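PDB 5Y8E: sefir domain protein from Bacillus cereus F65185, which probably takes part in signalling by associating with other SEFIR domains through SEFIR-SEFIR contacts. Local coordinates for residues Asp21-Leu26 with Val34-Trp39; Glu13-Trp18 with Leu62-Lys67; Ala58-Val63 with Glu144-Lys149; Ile101-Gly106 with Lys136-Leu141. All coordinates share one frame; numbering follows the deposited sequence.

Contact 1: residues Asp21-Leu26 with Val34-Trp39; sequences DLANKL and VILDRW
Val-34 and Trp-39 close over Ala-23 and its neighbours within a beta-alpha-beta unit, in which strand 3-7 runs through helix 13-29 into the parallel strand 33-35. At the start of the second segment, Val-34 turns both methyls to the helix. CG1 lies 4.0 Å from Ala-23 CB. CG2, set anti to the carbonyl carbon, lies 3.9 Å from Leu-26 CB, and the two side chains cross at about a right angle. Ile-35 points to the other side of the sheet, where helix 47-57 covers it, and its backbone is paired with Val-4. Leu-36 returns to the first side. Its CD2 is 3.9 Å from Ala-23 CB and also sits over the centre of one face of the Trp-39 ring, so this one methyl fills the angle between helix and indole. Asp-37 takes no part in the packing; its carboxylate accepts hydrogen bonds from Tyr-8 OH and Trp-10 NE1, which tie the turn after the strand to the loop after strand 3-7. Trp-39 completes the cover: with CG beside its own backbone N (chi1 -72°), the six-membered part of the indole reaches back to the helix, and CH2 comes to 3.7 Å from Ala-23 CB. The small alanine thus lets valine, leucine and tryptophan converge on one helical position. At the rim, the Asn-24 amide is turned 62° from the indole plane, its OD1 3.5 Å from Trp-39 CZ2. One water accepts from both groups, 3.0 Å from Trp-39 NE1 and 3.3 Å from Asn-24 ND2.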
# COMPACT_ATOMS: atom_id res chain seq x y z
N ASP A 21 11.53 3.78 6.66
CA ASP A 21 12.72 3.06 6.21
C ASP A 21 12.49 2.42 4.84
O ASP A 21 13.37 2.42 3.99
CB ASP A 21 13.12 1.96 7.22
CG ASP A 21 13.71 2.50 8.50
OD1 ASP A 21 14.07 3.69 8.57
OD2 ASP A 21 13.83 1.70 9.46
N LEU A 22 11.29 1.88 4.64
CA LEU A 22 10.92 1.26 3.36
C LEU A 22 10.86 2.30 2.25
O LEU A 22 11.37 2.07 1.15
CB LEU A 22 9.57 0.54 3.47
CG LEU A 22 9.20 -0.23 2.21
CD1 LEU A 22 10.17 -1.39 2.01
CD2 LEU A 22 7.77 -0.71 2.28
N ALA A 23 10.29 3.45 2.53
CA ALA A 23 10.21 4.51 1.56
C ALA A 23 11.61 4.96 1.09
O ALA A 23 11.89 5.12 -0.05
CB ALA A 23 9.47 5.68 2.16
N ASN A 24 12.49 5.11 2.06
CA ASN A 24 13.84 5.55 1.76
C ASN A 24 14.53 4.49 0.93
O ASN A 24 15.19 4.77 0.02
CB ASN A 24 14.63 5.88 3.00
CG ASN A 24 14.43 7.31 3.44
OD1 ASN A 24 14.71 8.21 2.73
ND2 ASN A 24 13.91 7.49 4.57
N LYS A 25 14.34 3.26 1.32
CA LYS A 25 15.01 2.15 0.66
C LYS A 25 14.59 2.05 -0.81
O LYS A 25 15.38 1.87 -1.68
CB LYS A 25 14.72 0.87 1.40
CG LYS A 25 15.48 -0.33 0.87
CD LYS A 25 15.34 -1.55 1.73
CE LYS A 25 16.10 -2.74 1.25
NZ LYS A 25 15.81 -3.98 1.99
N LEU A 26 13.28 2.17 -1.02
CA LEU A 26 12.74 2.12 -2.36
C LEU A 26 13.33 3.19 -3.27
O LEU A 26 13.59 2.92 -4.39
CB LEU A 26 11.21 2.25 -2.35
CG LEU A 26 10.41 1.06 -1.86
CD1 LEU A 26 8.96 1.42 -1.56
CD2 LEU A 26 10.52 -0.09 -2.76
N VAL A 34 8.77 7.86 -4.47
CA VAL A 34 7.80 7.49 -3.45
C VAL A 34 7.01 8.70 -2.98
O VAL A 34 7.58 9.75 -2.67
CB VAL A 34 8.45 6.75 -2.24
CG1 VAL A 34 7.43 6.52 -1.13
CG2 VAL A 34 9.04 5.43 -2.69
N ILE A 35 5.69 8.54 -2.97
CA ILE A 35 4.78 9.53 -2.40
C ILE A 35 4.46 9.14 -0.96
O ILE A 35 3.76 8.16 -0.72
CB ILE A 35 3.47 9.63 -3.22
CG1 ILE A 35 3.78 9.93 -4.69
CG2 ILE A 35 2.57 10.71 -2.62
CD1 ILE A 35 2.57 9.79 -5.63
N LEU A 36 4.98 9.92 -0.01
CA LEU A 36 4.83 9.61 1.41
C LEU A 36 4.29 10.82 2.17
O LEU A 36 4.80 11.93 2.01
CB LEU A 36 6.19 9.19 2.01
CG LEU A 36 6.18 8.72 3.47
CD1 LEU A 36 5.35 7.44 3.62
CD2 LEU A 36 7.60 8.52 3.97
N ASP A 37 3.26 10.60 2.99
CA ASP A 37 2.61 11.69 3.72
C ASP A 37 3.58 12.59 4.50
O ASP A 37 3.46 13.82 4.48
CB ASP A 37 1.50 11.15 4.63
CG ASP A 37 1.99 10.10 5.63
OD1 ASP A 37 3.17 9.70 5.60
OD2 ASP A 37 1.15 9.65 6.45
N ARG A 38 4.55 11.99 5.17
CA ARG A 38 5.42 12.78 6.03
C ARG A 38 6.39 13.68 5.27
O ARG A 38 6.77 14.75 5.76
CB ARG A 38 6.13 11.88 7.02
CG ARG A 38 5.14 11.15 7.90
CD ARG A 38 5.81 10.12 8.75
NE ARG A 38 6.71 10.73 9.72
CZ ARG A 38 7.60 10.03 10.42
NH1 ARG A 38 7.68 8.73 10.24
NH2 ARG A 38 8.40 10.64 11.29
N TRP A 39 6.74 13.28 4.06
CA TRP A 39 7.60 14.09 3.20
C TRP A 39 6.83 15.27 2.64
O TRP A 39 7.43 16.26 2.19
CB TRP A 39 8.20 13.25 2.07
CG TRP A 39 9.26 12.29 2.54
CD1 TRP A 39 9.96 12.35 3.72
CD2 TRP A 39 9.74 11.13 1.86
NE1 TRP A 39 10.85 11.30 3.80
CE2 TRP A 39 10.73 10.53 2.67
CE3 TRP A 39 9.44 10.54 0.63
CZ2 TRP A 39 11.41 9.37 2.29
CZ3 TRP A 39 10.11 9.38 0.25
CH2 TRP A 39 11.08 8.81 1.08
O HOH W 1 13.33 10.62 5.40

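Contact 2: residues Glu13-Trp18 with Leu62-Lys67; sequences EDHKEW and LVICDK
His-15 reaches from the first turns of helix 13-29 to Ile-64 and Asp-66, at the C-terminal end of strand 60-65 in the parallel part of an alpha/beta sheet. Its CB points at the strand, and CG lies anti to the backbone N (chi1 -178°), which extends the imidazole straight out from the helix. From CG onward the ring lies under the carboxylate of Asp-66: OD2 stands 3.4 Å above the ring plane, over its centre, and the two planes are only 13° apart. CD2 is 3.6 Å from Asp-66 OD2, much as the other ring atoms are. CE1 meets something different, Ile-64 CG2 at 3.5 Å, which approaches at the ring edge; the same methyl packs against Trp-18 CZ3 from one helical turn further on. At the tip, NE2 is 3.5 Å from Asp-66 OD2, but the angle is too poor for a hydrogen bond, so the pair is a stack. The carboxylate could favour a partly positive ring. Asp-66 is itself held in place as the N-cap of the following helix, with OD1 bonded to Tyr-69 N and OD2 to Ser-11 OG. NE2 finds its polar partner in a water 2.9 Å away, which also donates to Ile-64 O at 2.8 Å and to Asp-66 OD1 at 2.9 Å.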
# COMPACT_ATOMS: atom_id res chain seq x y z
N GLU A 13 4.92 4.24 16.75
CA GLU A 13 6.11 4.93 16.27
C GLU A 13 7.03 3.97 15.51
O GLU A 13 7.61 4.34 14.49
CB GLU A 13 6.85 5.64 17.41
CG GLU A 13 6.08 6.82 18.00
CD GLU A 13 5.70 7.88 16.97
OE1 GLU A 13 6.35 7.97 15.90
OE2 GLU A 13 4.74 8.64 17.23
N ASP A 14 7.15 2.75 16.01
CA ASP A 14 7.97 1.73 15.35
C ASP A 14 7.44 1.41 13.96
O ASP A 14 8.21 1.20 13.02
CB ASP A 14 8.03 0.45 16.18
CG ASP A 14 8.94 0.58 17.38
OD1 ASP A 14 9.70 1.57 17.46
OD2 ASP A 14 8.90 -0.32 18.25
N HIS A 15 6.12 1.37 13.83
CA HIS A 15 5.53 1.06 12.53
C HIS A 15 5.76 2.21 11.55
O HIS A 15 6.11 1.98 10.39
CB HIS A 15 4.04 0.77 12.66
CG HIS A 15 3.39 0.40 11.36
ND1 HIS A 15 3.73 -0.73 10.66
CD2 HIS A 15 2.44 1.03 10.64
CE1 HIS A 15 3.01 -0.79 9.55
NE2 HIS A 15 2.21 0.27 9.52
N LYS A 16 5.58 3.45 12.02
CA LYS A 16 5.90 4.63 11.21
C LYS A 16 7.35 4.58 10.73
O LYS A 16 7.63 4.92 9.57
CB LYS A 16 5.65 5.92 12.00
CG LYS A 16 4.18 6.22 12.26
CD LYS A 16 4.03 7.38 13.26
CE LYS A 16 4.63 8.67 12.73
NZ LYS A 16 4.67 9.73 13.78
N GLU A 17 8.27 4.16 11.59
CA GLU A 17 9.68 4.08 11.24
C GLU A 17 9.95 2.99 10.20
O GLU A 17 10.76 3.17 9.30
CB GLU A 17 10.57 3.89 12.48
CG GLU A 17 12.08 3.92 12.14
CD GLU A 17 12.98 3.68 13.34
OE1 GLU A 17 12.47 3.28 14.41
OE2 GLU A 17 14.20 3.89 13.20
N TRP A 18 9.27 1.86 10.34
CA TRP A 18 9.40 0.79 9.35
C TRP A 18 8.96 1.26 7.96
O TRP A 18 9.62 0.99 6.96
CB TRP A 18 8.61 -0.45 9.78
CG TRP A 18 8.78 -1.65 8.87
CD1 TRP A 18 9.70 -2.66 9.01
CD2 TRP A 18 8.02 -1.95 7.70
NE1 TRP A 18 9.54 -3.58 7.99
CE2 TRP A 18 8.52 -3.17 7.18
CE3 TRP A 18 6.96 -1.32 7.04
CZ2 TRP A 18 7.99 -3.76 6.02
CZ3 TRP A 18 6.44 -1.90 5.90
CH2 TRP A 18 6.96 -3.11 5.40
N LEU A 62 1.23 0.88 -2.55
CA LEU A 62 1.53 -0.14 -1.55
C LEU A 62 0.53 0.01 -0.42
O LEU A 62 0.32 1.11 0.10
CB LEU A 62 2.95 0.03 -1.01
CG LEU A 62 4.08 0.10 -2.03
CD1 LEU A 62 5.45 -0.02 -1.35
CD2 LEU A 62 3.91 -0.95 -3.14
N VAL A 63 -0.11 -1.10 -0.05
CA VAL A 63 -1.08 -1.06 1.05
C VAL A 63 -0.45 -1.81 2.20
O VAL A 63 -0.30 -3.03 2.14
CB VAL A 63 -2.43 -1.69 0.66
CG1 VAL A 63 -3.45 -1.43 1.76
CG2 VAL A 63 -2.94 -1.11 -0.65
N ILE A 64 -0.03 -1.07 3.22
CA ILE A 64 0.72 -1.68 4.32
C ILE A 64 -0.27 -2.31 5.29
O ILE A 64 -0.85 -1.65 6.16
CB ILE A 64 1.63 -0.67 5.05
CG1 ILE A 64 2.54 0.04 4.04
CG2 ILE A 64 2.43 -1.38 6.13
CD1 ILE A 64 3.34 -0.89 3.13
N CYS A 65 -0.47 -3.61 5.13
CA CYS A 65 -1.51 -4.29 5.87
C CYS A 65 -0.99 -4.92 7.15
O CYS A 65 -0.73 -6.13 7.19
CB CYS A 65 -2.16 -5.34 4.98
SG CYS A 65 -3.10 -4.66 3.61
N ASP A 66 -0.82 -4.11 8.18
CA ASP A 66 -0.67 -4.67 9.52
C ASP A 66 -2.06 -4.89 10.10
O ASP A 66 -3.07 -4.56 9.46
CB ASP A 66 0.23 -3.80 10.41
CG ASP A 66 -0.30 -2.38 10.63
OD1 ASP A 66 -1.21 -1.93 9.89
OD2 ASP A 66 0.21 -1.71 11.54
N LYS A 67 -2.12 -5.47 11.30
CA LYS A 67 -3.41 -5.79 11.91
C LYS A 67 -4.27 -4.54 12.06
O LYS A 67 -5.48 -4.55 11.79
CB LYS A 67 -3.21 -6.47 13.26
CG LYS A 67 -4.49 -6.71 14.03
CD LYS A 67 -4.26 -7.62 15.23
CE LYS A 67 -4.71 -9.04 14.92
NZ LYS A 67 -4.31 -10.03 15.97
O HOH W 2 -0.32 0.27 8.16

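Contact 3: residues Ala58-Val63 with Glu144-Lys149; sequences ADKVLV and EEPLLK
Lys-60 begins strand 60-65, its backbone paired with His-3 and Phe-5 of the neighbouring strand, while Glu-144 is the first residue to leave helical angles after helix 131-143, and the chain beyond it folds into a type I beta turn from Glu-145 to Leu-148. The contact is carried almost wholly by one long side chain. Lys-60 CB faces the loop, and the chain then bends twice, at chi2 (-67°) and chi4 (-62°), bringing the ammonium group round to the end of the helix. NZ donates to Glu-144 O at 2.8 Å, and the bond meets the carbonyl nearly head-on, with a C=O...N angle of 175°. Lys-60 CE follows close behind, 3.4 Å from Glu-144 O. Pro-146 adds a looser touch from the turn, its CD 4.4 Å from Lys-60 NZ; the ring also packs on Glu-98. A second, weak hydrogen bond runs from NZ to Ile-142 O, one of the last carbonyls of the helix. The carboxylates nearby take no direct part: Glu-144 OE1 is 6.6 Å from Lys-60 NZ and Glu-145 OE1 is 6.4 Å away. They may still temper the charge at that range. Lys-60 is buried, and two main-chain oxygens, Glu-144 O and more weakly Ile-142 O, receive its ammonium group. A positive charge beside the C-terminal carbonyls of a helix should be electrostatically favourable, and the bond joins the exit of helix 131-143 to the start of strand 60-65 through a main-chain oxygen rather than a carboxylate.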
# COMPACT_ATOMS: atom_id res chain seq x y z
N ALA A 58 -0.51 7.86 -8.57
CA ALA A 58 0.51 6.81 -8.47
C ALA A 58 0.38 5.76 -9.57
O ALA A 58 -0.72 5.47 -10.04
CB ALA A 58 0.42 6.14 -7.13
N ASP A 59 1.52 5.18 -9.95
CA ASP A 59 1.51 4.00 -10.81
C ASP A 59 1.18 2.77 -9.96
O ASP A 59 0.44 1.88 -10.38
CB ASP A 59 2.86 3.82 -11.48
CG ASP A 59 3.24 4.99 -12.36
OD1 ASP A 59 2.47 5.33 -13.28
OD2 ASP A 59 4.31 5.58 -12.12
N LYS A 60 1.74 2.73 -8.75
CA LYS A 60 1.51 1.61 -7.85
C LYS A 60 1.17 2.15 -6.47
O LYS A 60 1.66 3.21 -6.07
CB LYS A 60 2.76 0.71 -7.77
CG LYS A 60 3.12 -0.01 -9.07
CD LYS A 60 2.07 -1.05 -9.44
CE LYS A 60 2.58 -2.04 -10.51
NZ LYS A 60 2.92 -1.34 -11.77
N VAL A 61 0.33 1.42 -5.75
CA VAL A 61 -0.06 1.81 -4.39
C VAL A 61 0.28 0.66 -3.45
O VAL A 61 -0.30 -0.42 -3.54
CB VAL A 61 -1.57 2.12 -4.29
CG1 VAL A 61 -1.96 2.41 -2.85
CG2 VAL A 61 -1.94 3.30 -5.19
N LEU A 62 1.23 0.88 -2.55
CA LEU A 62 1.53 -0.14 -1.55
C LEU A 62 0.53 0.01 -0.42
O LEU A 62 0.32 1.11 0.10
CB LEU A 62 2.95 0.03 -1.01
CG LEU A 62 4.08 0.10 -2.03
CD1 LEU A 62 5.45 -0.02 -1.35
CD2 LEU A 62 3.91 -0.95 -3.14
N VAL A 63 -0.11 -1.10 -0.05
CA VAL A 63 -1.08 -1.06 1.05
C VAL A 63 -0.45 -1.81 2.20
O VAL A 63 -0.30 -3.03 2.14
CB VAL A 63 -2.43 -1.69 0.66
CG1 VAL A 63 -3.45 -1.43 1.76
CG2 VAL A 63 -2.94 -1.11 -0.65
N GLU A 144 6.71 -4.32 -12.42
CA GLU A 144 5.86 -5.09 -13.33
C GLU A 144 4.74 -4.21 -13.88
O GLU A 144 4.24 -3.32 -13.20
CB GLU A 144 5.27 -6.28 -12.57
CG GLU A 144 4.47 -7.25 -13.41
CD GLU A 144 3.77 -8.29 -12.55
OE1 GLU A 144 3.26 -7.92 -11.47
OE2 GLU A 144 3.72 -9.46 -12.96
N GLU A 145 4.36 -4.45 -15.13
CA GLU A 145 3.24 -3.73 -15.73
C GLU A 145 2.20 -4.71 -16.24
O GLU A 145 2.17 -5.02 -17.43
CB GLU A 145 3.73 -2.82 -16.86
CG GLU A 145 4.69 -1.73 -16.41
CD GLU A 145 4.96 -0.69 -17.48
OE1 GLU A 145 3.99 -0.05 -17.94
OE2 GLU A 145 6.13 -0.53 -17.87
N PRO A 146 1.34 -5.20 -15.33
CA PRO A 146 0.36 -6.25 -15.65
C PRO A 146 -0.73 -5.77 -16.60
O PRO A 146 -1.40 -6.60 -17.22
CB PRO A 146 -0.24 -6.60 -14.27
CG PRO A 146 0.01 -5.41 -13.43
CD PRO A 146 1.30 -4.82 -13.91
N LEU A 147 -0.91 -4.46 -16.72
CA LEU A 147 -1.85 -3.90 -17.69
C LEU A 147 -1.40 -4.17 -19.13
O LEU A 147 -2.21 -4.15 -20.06
CB LEU A 147 -2.00 -2.39 -17.48
CG LEU A 147 -3.21 -1.83 -16.73
CD1 LEU A 147 -3.97 -2.91 -15.96
CD2 LEU A 147 -2.82 -0.67 -15.82
N LEU A 148 -0.10 -4.44 -19.29
CA LEU A 148 0.50 -4.65 -20.60
C LEU A 148 0.78 -6.13 -20.88
O LEU A 148 1.72 -6.70 -20.33
CB LEU A 148 1.82 -3.88 -20.72
CG LEU A 148 1.88 -2.39 -20.41
CD1 LEU A 148 3.30 -1.85 -20.62
CD2 LEU A 148 0.89 -1.61 -21.25
N LYS A 149 -0.04 -6.74 -21.73
CA LYS A 149 0.25 -8.09 -22.20
C LYS A 149 0.69 -8.05 -23.66
O LYS A 149 0.11 -7.32 -24.46
CB LYS A 149 -0.96 -8.99 -22.05

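Contact 4: residues Ile101-Gly106 with Lys136-Leu141; sequences IPISLG and KELERL
Ile-101 and Ile-103 share one set of torsions, CG1 anti to the carbonyl carbon (chi1 -56° and -54°) and an extended chi2, which sends both CD1 methyls from strand 100-108 to helix 131-143. Leu-138 answers with CG anti to its backbone N, carrying its branch end nearer the strand than the direction of its CB would suggest. Leu-138 CD1 then lies 3.8 Å from Ile-103 CD1 and 4.1 Å from Ile-101 CG2, touching both isoleucines. One turn later, Leu-141 CB packs 3.9 Å from Ile-101 CD1, while Leu-141 CD1 touches Ile-101 CG2 at 4.0 Å. No hydrogen bond crosses the contact. Along the helix's flank, Arg-140 grips Glu-137 side-on, with NE 2.9 Å from Glu-137 OE1 and NH2 2.8 Å from OE2. This is helix-on-sheet packing: the axes of strand 101-104 and helix segment 136-141 run nearly antiparallel (167°), 10.3 Å apart at their closest. Strand 60-65 lies alongside, where Leu-62 meets both Ile-101 and Leu-138; Leu-124 of strand 124-125 also touches Leu-138, and Leu-22 of helix 13-29 packs against it from the neighbouring helix.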
# COMPACT_ATOMS: atom_id res chain seq x y z
N ILE A 101 -0.58 -3.06 -4.47
CA ILE A 101 0.31 -4.12 -4.00
C ILE A 101 0.18 -4.20 -2.48
O ILE A 101 0.84 -3.46 -1.74
CB ILE A 101 1.78 -3.86 -4.37
CG1 ILE A 101 1.93 -3.68 -5.88
CG2 ILE A 101 2.69 -4.99 -3.86
CD1 ILE A 101 3.34 -3.23 -6.29
N PRO A 102 -0.70 -5.09 -2.00
CA PRO A 102 -0.87 -5.23 -0.56
C PRO A 102 0.32 -5.98 0.03
O PRO A 102 0.74 -6.98 -0.54
CB PRO A 102 -2.14 -6.09 -0.45
CG PRO A 102 -2.84 -5.93 -1.78
CD PRO A 102 -1.71 -5.84 -2.76
N ILE A 103 0.86 -5.47 1.13
CA ILE A 103 1.93 -6.15 1.85
C ILE A 103 1.39 -6.53 3.23
O ILE A 103 1.07 -5.65 4.03
CB ILE A 103 3.16 -5.25 2.03
CG1 ILE A 103 3.64 -4.70 0.68
CG2 ILE A 103 4.30 -6.02 2.72
CD1 ILE A 103 4.75 -3.64 0.81
N SER A 104 1.27 -7.83 3.49
CA SER A 104 0.76 -8.30 4.78
C SER A 104 1.88 -8.44 5.79
O SER A 104 2.85 -9.17 5.58
CB SER A 104 0.03 -9.64 4.62
OG SER A 104 -0.61 -10.01 5.83
N LEU A 105 1.75 -7.72 6.90
CA LEU A 105 2.73 -7.79 7.97
C LEU A 105 2.18 -8.74 9.02
O LEU A 105 1.46 -8.32 9.93
CB LEU A 105 2.98 -6.41 8.58
CG LEU A 105 3.44 -5.34 7.58
CD1 LEU A 105 3.85 -4.08 8.32
CD2 LEU A 105 4.58 -5.86 6.72
N GLY A 106 2.49 -10.02 8.88
CA GLY A 106 1.96 -11.02 9.79
C GLY A 106 0.65 -11.59 9.29
O GLY A 106 0.20 -11.29 8.18
N LYS A 136 12.99 -8.06 -2.63
CA LYS A 136 13.21 -8.36 -4.04
C LYS A 136 11.87 -8.57 -4.76
O LYS A 136 11.68 -8.09 -5.88
CB LYS A 136 14.08 -9.61 -4.18
CG LYS A 136 14.38 -10.03 -5.61
CD LYS A 136 15.23 -11.30 -5.60
CE LYS A 136 15.55 -11.79 -7.00
NZ LYS A 136 14.33 -12.23 -7.74
N GLU A 137 10.95 -9.27 -4.10
CA GLU A 137 9.65 -9.51 -4.72
C GLU A 137 8.82 -8.24 -4.78
O GLU A 137 8.12 -8.00 -5.77
CB GLU A 137 8.88 -10.62 -3.99
CG GLU A 137 7.47 -10.87 -4.53
CD GLU A 137 7.43 -11.46 -5.94
OE1 GLU A 137 8.49 -11.70 -6.56
OE2 GLU A 137 6.30 -11.71 -6.43
N LEU A 138 8.90 -7.41 -3.74
CA LEU A 138 8.20 -6.12 -3.76
C LEU A 138 8.68 -5.27 -4.93
O LEU A 138 7.88 -4.66 -5.65
CB LEU A 138 8.42 -5.36 -2.45
CG LEU A 138 7.94 -3.91 -2.40
CD1 LEU A 138 6.43 -3.81 -2.62
CD2 LEU A 138 8.32 -3.27 -1.07
N GLU A 139 9.99 -5.24 -5.12
CA GLU A 139 10.62 -4.49 -6.19
C GLU A 139 10.15 -5.00 -7.56
O GLU A 139 9.82 -4.21 -8.45
CB GLU A 139 12.13 -4.61 -6.05
CG GLU A 139 12.94 -3.85 -7.06
CD GLU A 139 14.41 -4.08 -6.84
OE1 GLU A 139 15.08 -3.20 -6.26
OE2 GLU A 139 14.89 -5.16 -7.23
N ARG A 140 10.11 -6.32 -7.71
CA ARG A 140 9.61 -6.94 -8.94
C ARG A 140 8.18 -6.51 -9.24
O ARG A 140 7.85 -6.13 -10.37
CB ARG A 140 9.67 -8.47 -8.85
CG ARG A 140 9.38 -9.17 -10.17
CD ARG A 140 9.19 -10.67 -10.04
NE ARG A 140 7.97 -11.01 -9.31
CZ ARG A 140 6.75 -10.98 -9.84
NH1 ARG A 140 6.58 -10.63 -11.11
NH2 ARG A 140 5.69 -11.31 -9.11
N LEU A 141 7.32 -6.58 -8.22
CA LEU A 141 5.90 -6.22 -8.39
C LEU A 141 5.72 -4.75 -8.76
O LEU A 141 4.85 -4.39 -9.55
CB LEU A 141 5.14 -6.55 -7.11
CG LEU A 141 4.95 -8.04 -6.81
CD1 LEU A 141 4.53 -8.25 -5.37
CD2 LEU A 141 3.92 -8.62 -7.77

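In the fold
All four contacts reach one mixed sheet, whose parallel strands 33-35, 3-7, 60-65 and 100-108 lie side by side in that order. Contacts 1 and 2 share helix 13-29, their centres about 12 Å apart, and contact 1 is nested in the chain loop that contact 2 closes. Contacts 2 and 3 use opposite ends of strand 60-65, their centres about 21 Å apart, and their segments overlap at Leu-62 and Val-63. Contact 4 is nested within contact 3, its centre about 12 Å from that of contact 3, on the adjoining strand 100-108. Helices 13-29 and 131-143 meet through Leu-22, Leu-26 and Leu-138, so an early and a late helix of the chain pack together on the sheet.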